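Local coordinates for protein cytochrome P450 RhF (Acinetobacter radioresistens, PDB 6RO8) that probably acts as a heme monooxygenase, this chain being the cytochrome P450 domain of a longer protein that also carries a 2Fe-2S ferredoxin domain, at residues Asn110-Asn115 with His261-Ala266. Sequence-based numbering, arbitrary orientation.
Sequences NRTLVN and HSMMMA. With HEM (protoporphyrin IX containing Fe), chain B; HIS (histidine), chain C.
S262 OG is held between two partners, the backbone N of N110 and the side-chain OD1 of N258 one helical turn earlier. The bond from N110 N to S262 OG is 3.0 Å long and nearly straight at 170°. It ties the loop between helices 96-104 and 121-127 to helix 257-270. By topology that loop is the B-C loop and the helix is the first half of the long distal helix, helix I, of the cytochrome P450 fold. The helix runs over the distal side of the heme, and the loop forms part of the heme pocket.

T112 points its CB at the helix. Its methyl CG2 rests on the helix backbone, 3.5 Å from M263 N, and also meets A266 CB at 3.9 Å. CG2 lies anti to the carbonyl carbon of T112, while OG1 turns back into the loop. M263 SD passes T112 CB at 3.7 Å. The M263 chain starts with CG anti to its backbone N (chi1 -174°) and then bends, which brings CE to L113. CE touches both CG and CD1 of L113, where the two side chains cross at a slant. M263 also packs on W240 and M244 of helix 240-250.

N115 holds the loop in shape from within. Its OD1 receives T112 N at 2.8 Å, in the carbonyl plane, with an almost straight N-H (178°). R111 NE bonds to N115 O, and R111 NH2 forms a salt bridge with D117. At L113 and V114 the loop borders the heme, and V114 also meets the bound free histidine. V114 CG2 lies against the porphyrin edge at CHA, and V114 CG1 is 3.7 Å from NE2 of the free histidine.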
loop_
_atom_site.group_PDB
_atom_site.type_symbol
_atom_site.label_atom_id
_atom_site.label_comp_id
_atom_site.label_asym_id
_atom_site.label_seq_id
_atom_site.Cartn_x
_atom_site.Cartn_y
_atom_site.Cartn_z
ATOM N N ASN A 110 1.313 16.798 -7.898
ATOM C CA ASN A 110 1.772 17.513 -6.730
ATOM C C ASN A 110 1.114 16.882 -5.512
ATOM O O ASN A 110 1.221 15.672 -5.336
ATOM C CB ASN A 110 1.537 19.009 -6.854
ATOM C CG ASN A 110 2.366 19.812 -5.867
ATOM O OD1 ASN A 110 3.466 19.412 -5.480
ATOM N ND2 ASN A 110 1.834 20.952 -5.447
ATOM N N ARG A 111 0.449 17.657 -4.671
ATOM C CA ARG A 111 -0.110 17.136 -3.435
ATOM C C ARG A 111 -1.494 16.527 -3.633
ATOM O O ARG A 111 -2.344 17.079 -4.339
ATOM C CB ARG A 111 -0.199 18.252 -2.403
ATOM C CG ARG A 111 1.043 19.066 -2.334
ATOM C CD ARG A 111 2.232 18.178 -2.056
ATOM N NE ARG A 111 2.647 18.328 -0.673
ATOM C CZ ARG A 111 3.411 19.320 -0.241
ATOM N NH1 ARG A 111 3.847 20.239 -1.091
ATOM N NH2 ARG A 111 3.737 19.391 1.038
ATOM N N THR A 112 -1.713 15.391 -2.979
ATOM C CA THR A 112 -3.027 14.778 -2.882
ATOM C C THR A 112 -3.487 14.870 -1.439
ATOM O O THR A 112 -3.569 15.964 -0.875
ATOM C CB THR A 112 -2.978 13.322 -3.324
ATOM O OG1 THR A 112 -1.984 12.636 -2.546
ATOM C CG2 THR A 112 -2.618 13.231 -4.795
ATOM N N LEU A 113 -3.776 13.729 -0.829
ATOM C CA LEU A 113 -4.007 13.667 0.606
ATOM C C LEU A 113 -2.817 13.090 1.350
ATOM O O LEU A 113 -2.378 13.666 2.351
ATOM C CB LEU A 113 -5.254 12.832 0.912
ATOM C CG LEU A 113 -6.600 13.534 0.746
ATOM C CD1 LEU A 113 -7.729 12.607 1.154
ATOM C CD2 LEU A 113 -6.637 14.807 1.566
ATOM N N VAL A 114 -2.267 11.973 0.864
ATOM C CA VAL A 114 -1.308 11.216 1.663
ATOM C C VAL A 114 -0.003 11.977 1.791
ATOM O O VAL A 114 0.734 11.787 2.761
ATOM C CB VAL A 114 -1.102 9.801 1.072
ATOM C CG1 VAL A 114 -0.253 9.849 -0.199
ATOM C CG2 VAL A 114 -0.530 8.827 2.133
ATOM N N ASN A 115 0.296 12.856 0.838
ATOM C CA ASN A 115 1.520 13.648 0.845
ATOM C C ASN A 115 1.253 15.137 0.994
ATOM O O ASN A 115 2.162 15.948 0.769
ATOM C CB ASN A 115 2.350 13.385 -0.420
ATOM C CG ASN A 115 1.703 13.928 -1.691
ATOM O OD1 ASN A 115 0.495 14.182 -1.749
ATOM N ND2 ASN A 115 2.519 14.105 -2.723
ATOM N N HIS A 261 -6.627 16.591 -10.171
ATOM C CA HIS A 261 -5.903 15.820 -11.166
ATOM C C HIS A 261 -4.876 14.910 -10.508
ATOM O O HIS A 261 -4.740 13.740 -10.893
ATOM C CB HIS A 261 -5.247 16.775 -12.159
ATOM C CG HIS A 261 -4.790 16.118 -13.420
ATOM N ND1 HIS A 261 -4.464 16.834 -14.552
ATOM C CD2 HIS A 261 -4.597 14.814 -13.727
ATOM C CE1 HIS A 261 -4.087 15.997 -15.501
ATOM N NE2 HIS A 261 -4.156 14.766 -15.025
ATOM N N SER A 262 -4.164 15.420 -9.500
ATOM C CA SER A 262 -3.171 14.604 -8.810
ATOM C C SER A 262 -3.831 13.446 -8.061
ATOM O O SER A 262 -3.379 12.295 -8.153
ATOM C CB SER A 262 -2.341 15.481 -7.864
ATOM O OG SER A 262 -1.591 16.465 -8.588
ATOM N N MET A 263 -4.917 13.722 -7.329
ATOM C CA MET A 263 -5.578 12.653 -6.590
ATOM C C MET A 263 -6.162 11.614 -7.538
ATOM O O MET A 263 -6.084 10.412 -7.271
ATOM C CB MET A 263 -6.655 13.224 -5.660
ATOM C CG MET A 263 -7.307 12.190 -4.721
ATOM S SD MET A 263 -6.118 11.396 -3.610
ATOM C CE MET A 263 -6.991 11.425 -2.057
ATOM N N MET A 264 -6.739 12.055 -8.657
ATOM C CA MET A 264 -7.249 11.110 -9.645
ATOM C C MET A 264 -6.220 10.022 -9.919
ATOM O O MET A 264 -6.493 8.830 -9.739
ATOM C CB MET A 264 -7.609 11.835 -10.946
ATOM C CG MET A 264 -9.081 12.166 -11.109
ATOM S SD MET A 264 -10.195 10.741 -11.043
ATOM C CE MET A 264 -9.732 9.912 -12.542
ATOM N N MET A 265 -5.009 10.420 -10.322
ATOM C CA MET A 265 -3.999 9.435 -10.697
ATOM C C MET A 265 -3.501 8.648 -9.502
ATOM O O MET A 265 -3.368 7.421 -9.577
ATOM C CB MET A 265 -2.820 10.101 -11.395
ATOM C CG MET A 265 -2.099 9.143 -12.306
ATOM S SD MET A 265 -0.528 9.786 -12.937
ATOM C CE MET A 265 0.151 10.533 -11.485
ATOM N N ALA A 266 -3.223 9.328 -8.395
ATOM C CA ALA A 266 -2.712 8.625 -7.230
ATOM C C ALA A 266 -3.757 7.656 -6.674
ATOM O O ALA A 266 -3.461 6.483 -6.400
ATOM C CB ALA A 266 -2.276 9.639 -6.171
HETATM C CHA HEM B . -3.170 6.505 3.557
HETATM C CHB HEM B . -1.911 1.803 3.511
HETATM C CHC HEM B . -5.952 0.645 1.040
HETATM C CHD HEM B . -6.916 5.396 0.705
HETATM C C1A HEM B . -2.455 5.343 3.754
HETATM C C2A HEM B . -1.164 5.207 4.404
HETATM C C3A HEM B . -0.822 3.923 4.390
HETATM C C4A HEM B . -1.873 3.173 3.723
HETATM C CMA HEM B . 0.482 3.353 4.986
HETATM C CAA HEM B . -0.327 6.347 5.026
HETATM C CBA HEM B . -0.599 6.334 6.517
HETATM C CGA HEM B . 0.103 7.465 7.218
HETATM O O1A HEM B . 0.828 8.241 6.549
HETATM O O2A HEM B . -0.076 7.581 8.454
HETATM C C1B HEM B . -2.924 1.080 2.927
HETATM C C2B HEM B . -3.032 -0.367 2.920
HETATM C C3B HEM B . -4.145 -0.692 2.221
HETATM C C4B HEM B . -4.779 0.541 1.774
HETATM C CMB HEM B . -2.003 -1.304 3.609
HETATM C CAB HEM B . -4.757 -2.081 1.920
HETATM C CBB HEM B . -4.378 -3.229 2.480
HETATM C C1C HEM B . -6.576 1.833 0.725
HETATM C C2C HEM B . -7.797 2.019 -0.040
HETATM C C3C HEM B . -8.040 3.348 -0.112
HETATM C C4C HEM B . -6.994 4.030 0.597
HETATM C CMC HEM B . -8.627 0.859 -0.631
HETATM C CAC HEM B . -9.182 4.156 -0.787
HETATM C CBC HEM B . -10.159 3.577 -1.488
HETATM C C1D HEM B . -5.988 6.116 1.415
HETATM C C2D HEM B . -5.947 7.555 1.534
HETATM C C3D HEM B . -4.928 7.867 2.325
HETATM C C4D HEM B . -4.272 6.633 2.742
HETATM C CMD HEM B . -6.906 8.564 0.866
HETATM C CAD HEM B . -4.521 9.314 2.688
HETATM C CBD HEM B . -5.255 9.826 3.919
HETATM C CGD HEM B . -4.502 11.010 4.484
HETATM O O1D HEM B . -3.468 11.390 3.895
HETATM O O2D HEM B . -4.916 11.576 5.526
HETATM N NA HEM B . -2.844 4.085 3.341
HETATM N NB HEM B . -4.002 1.595 2.222
HETATM N NC HEM B . -6.121 3.088 1.090
HETATM N ND HEM B . -4.952 5.586 2.169
HETATM FE FE HEM B . -4.511 3.577 2.192
HETATM N N HIS C . -0.282 4.172 -2.591
HETATM C CA HIS C . -0.407 3.661 -1.231
HETATM C C HIS C . -1.563 2.672 -1.116
HETATM O O HIS C . -1.886 2.232 -0.004
HETATM C CB HIS C . -0.601 4.812 -0.242
HETATM C CG HIS C . -1.510 5.891 -0.741
HETATM N ND1 HIS C . -2.584 6.356 -0.011
HETATM C CD2 HIS C . -1.508 6.595 -1.898
HETATM C CE1 HIS C . -3.203 7.302 -0.698
HETATM N NE2 HIS C . -2.569 7.466 -1.845
HETATM O OXT HIS C . -2.180 2.304 -2.117
HETATM O O HOH W 1 -3.246 3.989 0.314
#